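PDB 3QV2: 5-cytosine DNA methyltransferase from Entamoeba histolytica, which probably transfers methyl groups from S-adenosyl-L-methionine to carbon 5 of cytosine in DNA or tRNA, as a member of the DNMT2-like C5-methyltransferases. Local coordinates for residues V11-F16 with C77-M82; P123-I128 with M176-P181; T180-E185 with M318-D323. All coordinates share one frame; numbering follows the deposited sequence.

Interaction 1: V11-F16 with C77-M82. With SO4 (sulfate ion), chain D.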
loop_
_atom_site.group_PDB
_atom_site.type_symbol
_atom_site.label_atom_id
_atom_site.label_comp_id
_atom_site.label_asym_id
_atom_site.label_seq_id
_atom_site.Cartn_x
_atom_site.Cartn_y
_atom_site.Cartn_z
ATOM N N VAL A 11 -18.878 8.464 -7.537
ATOM C CA VAL A 11 -17.769 7.530 -7.669
ATOM C C VAL A 11 -18.083 6.219 -6.958
ATOM O O VAL A 11 -18.094 6.155 -5.730
ATOM C CB VAL A 11 -16.463 8.115 -7.096
ATOM C CG1 VAL A 11 -15.357 7.071 -7.123
ATOM C CG2 VAL A 11 -16.051 9.353 -7.875
ATOM N N ASN A 12 -18.348 5.178 -7.739
ATOM C CA ASN A 12 -18.638 3.860 -7.193
ATOM C C ASN A 12 -17.487 2.900 -7.470
ATOM O O ASN A 12 -17.239 2.529 -8.617
ATOM C CB ASN A 12 -19.944 3.321 -7.772
ATOM C CG ASN A 12 -21.102 4.283 -7.585
ATOM O OD1 ASN A 12 -21.736 4.707 -8.551
ATOM N ND2 ASN A 12 -21.376 4.641 -6.336
ATOM N N VAL A 13 -16.788 2.500 -6.412
ATOM C CA VAL A 13 -15.528 1.780 -6.558
ATOM C C VAL A 13 -15.620 0.298 -6.209
ATOM O O VAL A 13 -16.197 -0.076 -5.188
ATOM C CB VAL A 13 -14.429 2.405 -5.672
ATOM C CG1 VAL A 13 -13.086 1.744 -5.946
ATOM C CG2 VAL A 13 -14.344 3.906 -5.900
ATOM N N ILE A 14 -15.042 -0.538 -7.065
ATOM C CA ILE A 14 -14.792 -1.927 -6.712
ATOM C C ILE A 14 -13.355 -2.036 -6.213
ATOM O O ILE A 14 -12.408 -1.880 -6.984
ATOM C CB ILE A 14 -14.979 -2.877 -7.907
ATOM C CG1 ILE A 14 -16.352 -2.682 -8.550
ATOM C CG2 ILE A 14 -14.798 -4.321 -7.461
ATOM C CD1 ILE A 14 -16.618 -3.617 -9.712
ATOM N N GLU A 15 -13.198 -2.293 -4.919
ATOM C CA GLU A 15 -11.878 -2.321 -4.298
ATOM C C GLU A 15 -11.267 -3.719 -4.359
ATOM O O GLU A 15 -11.330 -4.477 -3.391
ATOM C CB GLU A 15 -11.974 -1.835 -2.850
ATOM C CG GLU A 15 -10.655 -1.427 -2.215
ATOM C CD GLU A 15 -10.850 -0.742 -0.873
ATOM O OE1 GLU A 15 -9.841 -0.363 -0.245
ATOM O OE2 GLU A 15 -12.013 -0.580 -0.447
ATOM N N PHE A 16 -10.681 -4.055 -5.502
ATOM C CA PHE A 16 -10.056 -5.359 -5.686
ATOM C C PHE A 16 -8.822 -5.507 -4.802
ATOM O O PHE A 16 -8.060 -4.556 -4.624
ATOM C CB PHE A 16 -9.673 -5.572 -7.150
ATOM C CG PHE A 16 -10.847 -5.616 -8.089
ATOM C CD1 PHE A 16 -11.701 -6.706 -8.097
ATOM C CD2 PHE A 16 -11.086 -4.579 -8.976
ATOM C CE1 PHE A 16 -12.776 -6.756 -8.963
ATOM C CE2 PHE A 16 -12.159 -4.625 -9.847
ATOM C CZ PHE A 16 -13.005 -5.715 -9.841
ATOM N N CYS A 77 -20.748 -0.373 -10.774
ATOM C CA CYS A 77 -19.709 0.561 -10.359
ATOM C C CYS A 77 -19.044 1.197 -11.572
ATOM O O CYS A 77 -19.159 0.692 -12.687
ATOM C CB CYS A 77 -18.662 -0.143 -9.493
ATOM S SG CYS A 77 -19.232 -0.566 -7.833
ATOM N N ASN A 78 -18.348 2.306 -11.347
ATOM C CA ASN A 78 -17.691 3.029 -12.431
ATOM C C ASN A 78 -16.213 3.288 -12.156
ATOM O O ASN A 78 -15.582 4.101 -12.832
ATOM C CB ASN A 78 -18.414 4.350 -12.704
ATOM C CG ASN A 78 -18.465 5.249 -11.483
ATOM O OD1 ASN A 78 -17.732 5.045 -10.514
ATOM N ND2 ASN A 78 -19.333 6.253 -11.524
ATOM N N THR A 79 -15.663 2.591 -11.168
ATOM C CA THR A 79 -14.274 2.798 -10.781
ATOM C C THR A 79 -13.615 1.514 -10.280
ATOM O O THR A 79 -14.230 0.724 -9.565
ATOM C CB THR A 79 -14.154 3.884 -9.696
ATOM O OG1 THR A 79 -14.761 5.097 -10.158
ATOM C CG2 THR A 79 -12.698 4.148 -9.367
ATOM N N TRP A 80 -12.356 1.319 -10.662
ATOM C CA TRP A 80 -11.578 0.175 -10.207
ATOM C C TRP A 80 -10.358 0.624 -9.412
ATOM O O TRP A 80 -9.482 1.307 -9.940
ATOM C CB TRP A 80 -11.114 -0.670 -11.394
ATOM C CG TRP A 80 -12.160 -1.567 -11.978
ATOM C CD1 TRP A 80 -13.506 -1.524 -11.751
ATOM C CD2 TRP A 80 -11.942 -2.649 -12.887
ATOM N NE1 TRP A 80 -14.138 -2.512 -12.467
ATOM C CE2 TRP A 80 -13.195 -3.222 -13.175
ATOM C CE3 TRP A 80 -10.802 -3.196 -13.490
ATOM C CZ2 TRP A 80 -13.349 -4.305 -14.033
ATOM C CZ3 TRP A 80 -10.952 -4.274 -14.344
ATOM C CH2 TRP A 80 -12.216 -4.817 -14.608
ATOM N N PHE A 81 -10.311 0.243 -8.140
ATOM C CA PHE A 81 -9.108 0.415 -7.331
ATOM C C PHE A 81 -8.504 -0.956 -7.079
ATOM O O PHE A 81 -9.222 -1.908 -6.771
ATOM C CB PHE A 81 -9.429 1.090 -5.996
ATOM C CG PHE A 81 -9.735 2.555 -6.113
ATOM C CD1 PHE A 81 -9.614 3.208 -7.326
ATOM C CD2 PHE A 81 -10.134 3.283 -5.004
ATOM C CE1 PHE A 81 -9.892 4.555 -7.434
ATOM C CE2 PHE A 81 -10.413 4.632 -5.106
ATOM C CZ PHE A 81 -10.291 5.267 -6.323
ATOM N N MET A 82 -7.186 -1.064 -7.208
ATOM C CA MET A 82 -6.536 -2.355 -7.023
ATOM C C MET A 82 -5.032 -2.270 -6.788
ATOM O O MET A 82 -4.331 -1.462 -7.400
ATOM C CB MET A 82 -6.804 -3.261 -8.225
ATOM C CG MET A 82 -6.109 -2.814 -9.499
ATOM S SD MET A 82 -6.299 -4.004 -10.839
ATOM C CE MET A 82 -8.081 -4.090 -10.965
HETATM S S SO4 D . -21.904 6.179 -14.000
HETATM O O1 SO4 D . -21.776 4.836 -13.442
HETATM O O2 SO4 D . -20.608 6.851 -13.997
HETATM O O3 SO4 D . -22.393 6.077 -15.373
HETATM O O4 SO4 D . -22.847 6.948 -13.192
#
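Val13, Ile14 and Glu15 pair in parallel with Thr79, Trp80 and Phe81, the axes of strands 11-16 and 79-82 approaching to 4.7 Å with a 31° angle between their directions. Ile14 carries the ladder through both its N-H and its carbonyl: its N donates to Thr79 O at 2.9 Å, while its O accepts from Phe81 N. Phe81 O receives Phe16 N.

Before the strand proper, the side chain of Asn78 stands in for a backbone acceptor. Its CG lies between the backbone N and the carbonyl carbon (chi1 58°), bringing OD1 within 2.8 Å of Asn12 N. Thr79 OG1 also donates to this oxygen, from the opposite face of the amide plane, and Asn78 N returns a bond to Asn12 O. Asn78 ND2 donates to Gln10 O and, at 2.8 Å, to O2 of a sulfate probably from the crystallisation liquor.

On one face, Val13 CG1 sits over the Phe81 ring in a CH-pi contact, 3.8 Å from the centroid, and Val13 CG2 meets the side chain of Thr79. Beside them, Tyr51 OH and Arg24 N hold the Glu15 carboxylate. On the other, Phe16 directs its CE2 edge at the five-membered ring of Trp80, a T-shaped pair with planes 79° apart; Met82 CE reaches Phe16 CD2 at 3.6 Å, and Ile14 CG1 packs on Cys77 CB.

Polar bonding between the strands thus runs through the backbone and the Asn78 amide where they begin to pair, while apolar groups make most of the side-chain contact on both faces, as expected of central strands in a Rossmann-like sheet.

Interaction 2: P123-I128 with M176-P181. With SO4 (sulfate ion), chain D.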
loop_
_atom_site.group_PDB
_atom_site.type_symbol
_atom_site.label_atom_id
_atom_site.label_comp_id
_atom_site.label_asym_id
_atom_site.label_seq_id
_atom_site.Cartn_x
_atom_site.Cartn_y
_atom_site.Cartn_z
ATOM N N PRO A 123 -15.167 0.902 -16.431
ATOM C CA PRO A 123 -14.901 1.868 -15.360
ATOM C C PRO A 123 -14.242 3.120 -15.924
ATOM O O PRO A 123 -13.273 3.017 -16.675
ATOM C CB PRO A 123 -13.931 1.118 -14.438
ATOM C CG PRO A 123 -13.383 -0.003 -15.266
ATOM C CD PRO A 123 -14.487 -0.382 -16.198
ATOM N N LYS A 124 -14.773 4.287 -15.576
ATOM C CA LYS A 124 -14.250 5.545 -16.100
ATOM C C LYS A 124 -12.910 5.923 -15.473
ATOM O O LYS A 124 -12.188 6.767 -16.001
ATOM C CB LYS A 124 -15.270 6.670 -15.907
ATOM C CG LYS A 124 -16.588 6.431 -16.629
ATOM C CD LYS A 124 -17.582 7.549 -16.362
ATOM C CE LYS A 124 -18.902 7.290 -17.071
ATOM N NZ LYS A 124 -19.496 5.985 -16.666
ATOM N N HIS A 125 -12.584 5.297 -14.346
ATOM C CA HIS A 125 -11.307 5.528 -13.680
ATOM C C HIS A 125 -10.742 4.229 -13.122
ATOM O O HIS A 125 -11.463 3.439 -12.511
ATOM C CB HIS A 125 -11.451 6.558 -12.557
ATOM C CG HIS A 125 -11.859 7.919 -13.032
ATOM N ND1 HIS A 125 -13.175 8.272 -13.236
ATOM C CD2 HIS A 125 -11.123 9.010 -13.346
ATOM C CE1 HIS A 125 -13.233 9.523 -13.654
ATOM N NE2 HIS A 125 -12.002 9.995 -13.731
ATOM N N ILE A 126 -9.450 4.009 -13.344
ATOM C CA ILE A 126 -8.755 2.847 -12.804
ATOM C C ILE A 126 -7.462 3.274 -12.123
ATOM O O ILE A 126 -6.698 4.075 -12.664
ATOM C CB ILE A 126 -8.410 1.825 -13.899
ATOM C CG1 ILE A 126 -9.663 1.406 -14.666
ATOM C CG2 ILE A 126 -7.719 0.610 -13.293
ATOM C CD1 ILE A 126 -9.395 0.371 -15.731
ATOM N N PHE A 127 -7.218 2.733 -10.935
ATOM C CA PHE A 127 -5.988 3.014 -10.211
ATOM C C PHE A 127 -5.314 1.716 -9.785
ATOM O O PHE A 127 -5.916 0.888 -9.100
ATOM C CB PHE A 127 -6.267 3.893 -8.990
ATOM C CG PHE A 127 -5.027 4.394 -8.308
ATOM C CD1 PHE A 127 -4.529 5.656 -8.586
ATOM C CD2 PHE A 127 -4.355 3.602 -7.393
ATOM C CE1 PHE A 127 -3.387 6.121 -7.962
ATOM C CE2 PHE A 127 -3.213 4.059 -6.766
ATOM C CZ PHE A 127 -2.728 5.321 -7.051
ATOM N N ILE A 128 -4.065 1.539 -10.200
ATOM C CA ILE A 128 -3.311 0.344 -9.851
ATOM C C ILE A 128 -2.082 0.698 -9.027
ATOM O O ILE A 128 -1.397 1.680 -9.308
ATOM C CB ILE A 128 -2.862 -0.427 -11.105
ATOM C CG1 ILE A 128 -4.021 -0.562 -12.093
ATOM C CG2 ILE A 128 -2.314 -1.795 -10.722
ATOM C CD1 ILE A 128 -3.649 -1.265 -13.382
ATOM N N MET A 176 -2.392 5.171 -13.443
ATOM C CA MET A 176 -3.623 5.949 -13.467
ATOM C C MET A 176 -4.244 5.921 -14.856
ATOM O O MET A 176 -3.725 6.530 -15.791
ATOM C CB MET A 176 -3.348 7.389 -13.035
ATOM C CG MET A 176 -2.949 7.527 -11.576
ATOM S SD MET A 176 -1.876 8.947 -11.290
ATOM C CE MET A 176 -0.386 8.400 -12.119
ATOM N N ALA A 177 -5.357 5.207 -14.985
ATOM C CA ALA A 177 -6.014 5.046 -16.274
ATOM C C ALA A 177 -7.444 5.567 -16.238
ATOM O O ALA A 177 -8.151 5.401 -15.246
ATOM C CB ALA A 177 -5.991 3.586 -16.699
ATOM N N ARG A 178 -7.861 6.203 -17.328
ATOM C CA ARG A 178 -9.219 6.718 -17.442
ATOM C C ARG A 178 -9.578 6.952 -18.907
ATOM O O ARG A 178 -8.711 6.927 -19.779
ATOM C CB ARG A 178 -9.380 8.005 -16.632
ATOM C CG ARG A 178 -8.651 9.204 -17.207
ATOM C CD ARG A 178 -8.642 10.361 -16.226
ATOM N NE ARG A 178 -8.371 11.635 -16.886
ATOM C CZ ARG A 178 -8.156 12.776 -16.242
ATOM N NH1 ARG A 178 -8.173 12.799 -14.918
ATOM N NH2 ARG A 178 -7.920 13.891 -16.920
ATOM N N LEU A 179 -10.860 7.183 -19.170
ATOM C CA LEU A 179 -11.349 7.295 -20.541
ATOM C C LEU A 179 -11.227 8.711 -21.101
ATOM O O LEU A 179 -11.465 8.941 -22.286
ATOM C CB LEU A 179 -12.797 6.812 -20.623
ATOM C CG LEU A 179 -13.026 5.385 -20.122
ATOM C CD1 LEU A 179 -14.507 5.053 -20.113
ATOM C CD2 LEU A 179 -12.255 4.391 -20.974
ATOM N N THR A 180 -10.858 9.657 -20.245
ATOM C CA THR A 180 -10.629 11.030 -20.683
ATOM C C THR A 180 -9.140 11.349 -20.639
ATOM O O THR A 180 -8.435 10.911 -19.731
ATOM C CB THR A 180 -11.387 12.041 -19.807
ATOM O OG1 THR A 180 -10.866 12.005 -18.473
ATOM C CG2 THR A 180 -12.874 11.715 -19.781
ATOM N N PRO A 181 -8.652 12.113 -21.626
ATOM C CA PRO A 181 -7.237 12.492 -21.652
ATOM C C PRO A 181 -6.887 13.430 -20.501
ATOM O O PRO A 181 -7.740 14.194 -20.045
ATOM C CB PRO A 181 -7.092 13.212 -22.996
ATOM C CG PRO A 181 -8.460 13.710 -23.307
ATOM C CD PRO A 181 -9.397 12.669 -22.769
HETATM S S SO4 D . -21.904 6.179 -14.000
HETATM O O1 SO4 D . -21.776 4.836 -13.442
HETATM O O2 SO4 D . -20.608 6.851 -13.997
HETATM O O3 SO4 D . -22.393 6.077 -15.373
HETATM O O4 SO4 D . -22.847 6.948 -13.192
HETATM O O HOH W 1 -12.710 9.303 -17.134
#
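Phe127 and Met176 lie side by side and point the same way, Met176 CG resting 3.9 Å from Phe127 CD1. His125 and Arg178 repeat this arrangement one pair along the same face: CB and CD of the arginine run beside the imidazole, CB coming 3.9 Å from His125 CD2, while the ring and guanidinium planes stand 84° apart. His125 NE2 bonds Asp324, while Arg178 NH1 forms a salt bridge with Asp323 and also bonds Leu321 O.

Arg178 starts with CG between the backbone N and the carbonyl carbon (chi1 70°) and continues extended to NE, which brings the edge of the guanidinium to the loop that follows. There, in its own plane, it donates from NE to Thr180 O at 2.9 Å and from NH2 to Pro181 O at 3.1 Å; both donors sit well above the carbonyl planes. The carbonyls of two consecutive residues are thereby tied back to the strand.

Ile126 and Ala177 occupy the other face, their CB atoms 4.1 Å apart. They form the hydrogen-bonded pair of the ladder, with Ile126 N to Ala177 O at 2.7 Å and Ala177 N to Ile126 O at 2.9 Å. Past the His125-Arg178 pair the bonding weakens: the bond from Leu179 N to Lys124 O is weak, and a water donates to the same carbonyl. Lys124 itself turns outward, NZ meeting a sulfate.

This is the antiparallel junction of the mixed sheet, where strand 172-178, which forms the reversed hairpin with 153-159, inserts beside 125-130, as in the class I methyltransferase variant of the Rossmann fold.

Interaction 3: T180-E185 with M318-D323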
loop_
_atom_site.group_PDB
_atom_site.type_symbol
_atom_site.label_atom_id
_atom_site.label_comp_id
_atom_site.label_asym_id
_atom_site.label_seq_id
_atom_site.Cartn_x
_atom_site.Cartn_y
_atom_site.Cartn_z
ATOM N N THR A 180 -10.858 9.657 -20.245
ATOM C CA THR A 180 -10.629 11.030 -20.683
ATOM C C THR A 180 -9.140 11.349 -20.639
ATOM O O THR A 180 -8.435 10.911 -19.731
ATOM C CB THR A 180 -11.387 12.041 -19.807
ATOM O OG1 THR A 180 -10.866 12.005 -18.473
ATOM C CG2 THR A 180 -12.874 11.715 -19.781
ATOM N N PRO A 181 -8.652 12.113 -21.626
ATOM C CA PRO A 181 -7.237 12.492 -21.652
ATOM C C PRO A 181 -6.887 13.430 -20.501
ATOM O O PRO A 181 -7.740 14.194 -20.045
ATOM C CB PRO A 181 -7.092 13.212 -22.996
ATOM C CG PRO A 181 -8.460 13.710 -23.307
ATOM C CD PRO A 181 -9.397 12.669 -22.769
ATOM N N PHE A 182 -5.645 13.360 -20.032
ATOM C CA PHE A 182 -5.182 14.227 -18.956
ATOM C C PHE A 182 -4.748 15.580 -19.511
ATOM O O PHE A 182 -3.762 15.670 -20.241
ATOM C CB PHE A 182 -4.018 13.576 -18.204
ATOM C CG PHE A 182 -4.378 12.282 -17.528
ATOM C CD1 PHE A 182 -4.735 12.262 -16.190
ATOM C CD2 PHE A 182 -4.356 11.088 -18.229
ATOM C CE1 PHE A 182 -5.064 11.073 -15.563
ATOM C CE2 PHE A 182 -4.684 9.896 -17.609
ATOM C CZ PHE A 182 -5.038 9.889 -16.274
ATOM N N LYS A 183 -5.490 16.626 -19.162
ATOM C CA LYS A 183 -5.194 17.972 -19.644
ATOM C C LYS A 183 -4.029 18.606 -18.894
ATOM O O LYS A 183 -3.266 19.385 -19.462
ATOM C CB LYS A 183 -6.427 18.872 -19.527
ATOM C CG LYS A 183 -7.564 18.499 -20.459
ATOM C CD LYS A 183 -8.686 19.519 -20.385
ATOM C CE LYS A 183 -9.758 19.222 -21.416
ATOM N NZ LYS A 183 -10.809 20.273 -21.439
ATOM N N ASN A 184 -3.898 18.268 -17.615
ATOM C CA ASN A 184 -2.890 18.883 -16.760
ATOM C C ASN A 184 -1.710 17.964 -16.477
ATOM O O ASN A 184 -1.859 16.741 -16.431
ATOM C CB ASN A 184 -3.518 19.326 -15.439
ATOM C CG ASN A 184 -4.822 20.070 -15.634
ATOM O OD1 ASN A 184 -4.832 21.229 -16.047
ATOM N ND2 ASN A 184 -5.933 19.406 -15.333
ATOM N N GLU A 185 -0.535 18.554 -16.287
ATOM C CA GLU A 185 0.633 17.790 -15.867
ATOM C C GLU A 185 0.405 17.284 -14.454
ATOM O O GLU A 185 -0.147 17.998 -13.619
ATOM C CB GLU A 185 1.893 18.658 -15.889
ATOM C CG GLU A 185 2.292 19.173 -17.257
ATOM C CD GLU A 185 3.670 19.813 -17.250
ATOM O OE1 GLU A 185 3.809 20.936 -17.782
ATOM O OE2 GLU A 185 4.614 19.193 -16.715
ATOM N N MET A 318 -4.498 10.047 -6.770
ATOM C CA MET A 318 -5.916 9.883 -7.064
ATOM C C MET A 318 -6.549 11.221 -7.425
ATOM O O MET A 318 -7.374 11.302 -8.334
ATOM C CB MET A 318 -6.649 9.252 -5.881
ATOM C CG MET A 318 -6.381 7.766 -5.700
ATOM S SD MET A 318 -7.383 7.053 -4.382
ATOM C CE MET A 318 -7.042 5.307 -4.594
ATOM N N GLU A 319 -6.157 12.269 -6.707
ATOM C CA GLU A 319 -6.640 13.613 -6.992
ATOM C C GLU A 319 -6.319 13.987 -8.436
ATOM O O GLU A 319 -7.080 14.703 -9.089
ATOM C CB GLU A 319 -6.020 14.622 -6.025
ATOM C CG GLU A 319 -6.465 14.440 -4.580
ATOM C CD GLU A 319 -5.598 15.203 -3.598
ATOM O OE1 GLU A 319 -4.628 15.857 -4.037
ATOM O OE2 GLU A 319 -5.885 15.144 -2.384
ATOM N N TYR A 320 -5.192 13.487 -8.931
ATOM C CA TYR A 320 -4.810 13.692 -10.321
ATOM C C TYR A 320 -5.686 12.852 -11.245
ATOM O O TYR A 320 -6.261 13.363 -12.206
ATOM C CB TYR A 320 -3.336 13.340 -10.523
ATOM C CG TYR A 320 -2.861 13.459 -11.953
ATOM C CD1 TYR A 320 -2.745 14.699 -12.566
ATOM C CD2 TYR A 320 -2.515 12.331 -12.686
ATOM C CE1 TYR A 320 -2.307 14.812 -13.872
ATOM C CE2 TYR A 320 -2.075 12.434 -13.991
ATOM C CZ TYR A 320 -1.972 13.677 -14.578
ATOM O OH TYR A 320 -1.533 13.784 -15.878
ATOM N N LEU A 321 -5.783 11.561 -10.938
ATOM C CA LEU A 321 -6.598 10.630 -11.712
ATOM C C LEU A 321 -8.027 11.128 -11.915
ATOM O O LEU A 321 -8.619 10.919 -12.973
ATOM C CB LEU A 321 -6.627 9.261 -11.025
ATOM C CG LEU A 321 -7.597 8.221 -11.592
ATOM C CD1 LEU A 321 -7.221 7.848 -13.018
ATOM C CD2 LEU A 321 -7.631 6.986 -10.707
ATOM N N PHE A 322 -8.576 11.785 -10.898
ATOM C CA PHE A 322 -9.965 12.234 -10.935
ATOM C C PHE A 322 -10.116 13.720 -11.263
ATOM O O PHE A 322 -11.191 14.290 -11.078
ATOM C CB PHE A 322 -10.656 11.942 -9.601
ATOM C CG PHE A 322 -10.943 10.486 -9.368
ATOM C CD1 PHE A 322 -12.119 9.919 -9.829
ATOM C CD2 PHE A 322 -10.046 9.687 -8.677
ATOM C CE1 PHE A 322 -12.392 8.583 -9.614
ATOM C CE2 PHE A 322 -10.315 8.349 -8.458
ATOM C CZ PHE A 322 -11.489 7.796 -8.928
ATOM N N ASP A 323 -9.051 14.345 -11.755
ATOM C CA ASP A 323 -9.082 15.783 -12.015
ATOM C C ASP A 323 -9.957 16.142 -13.217
ATOM O O ASP A 323 -10.080 17.311 -13.580
ATOM C CB ASP A 323 -7.667 16.344 -12.180
ATOM C CG ASP A 323 -7.095 16.110 -13.565
ATOM O OD1 ASP A 323 -7.630 15.261 -14.306
ATOM O OD2 ASP A 323 -6.099 16.779 -13.909
HETATM O O HOH W 2 -7.756 17.023 -17.049
HETATM O O HOH W 3 -4.688 15.736 -15.950
#
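Phe182 and Tyr320 supply the apolar part of the contact. Their rings are nearly parallel, planes 13° apart, but slid so far that they barely overlap, with centroids 5.0 Å from each other; Phe182 CD1 comes 3.5 Å from Tyr320 CE2. An extended first torsion (chi1 177°) swings the tyrosine away from its own backbone N and out toward the loop. The far edge of Phe182 faces Leu321 CA, and Arg178 adds a cation-pi contact to the same phenyl ring.

Two direct hydrogen bonds follow, both involving Asn184. Tyr320 OH donates to Asn184 O at 3.0 Å, approaching almost straight on to the carbonyl. The Asn184 side chain donates through ND2 to Asp323 OD2, also at 3.0 Å: the acceptor lies close to the amide plane, yet the donor stands above the carboxylate, the two flat groups being turned 82° against each other.

Water completes the polar set. One molecule links Lys183 N to Asp323 OD1; a second accepts from Asn184 N and donates to Asp323 OD2 at 2.7 Å. The OD1 oxygen has its stronger partner in Arg178, through a salt bridge.

Asp323, just past the end of helix 311-321, therefore gathers an arginine, an amide and two waters around one buried carboxylate, an environment that would probably favour its charged form. A loop without regular structure is held to the helix end by these directional bonds together with the Phe182-Tyr320 packing.

How the interactions relate
Interactions 1 and 2 belong to one sheet and are largely buried; strands 79-82 and 125-130 are neighbours, with Trp80 O about 2.9 Å from Phe127 N, and both contacts reach the same sulfate at their outer ends. The first is parallel and aromatic on both faces, close to the S-adenosyl-L-homocysteine site; the second is antiparallel and further from it. Interaction 3 is only partly buried, lies away from the annotated sites, and replaces ladder bonds with side chains and waters. It continues interaction 2 through Thr180 and Pro181, and the Arg178-Asp323 salt bridge joins the two. Helix 311-321 and the residues after it also cover the sheet, Met318 and Phe322 packing on Phe81 of interaction 1.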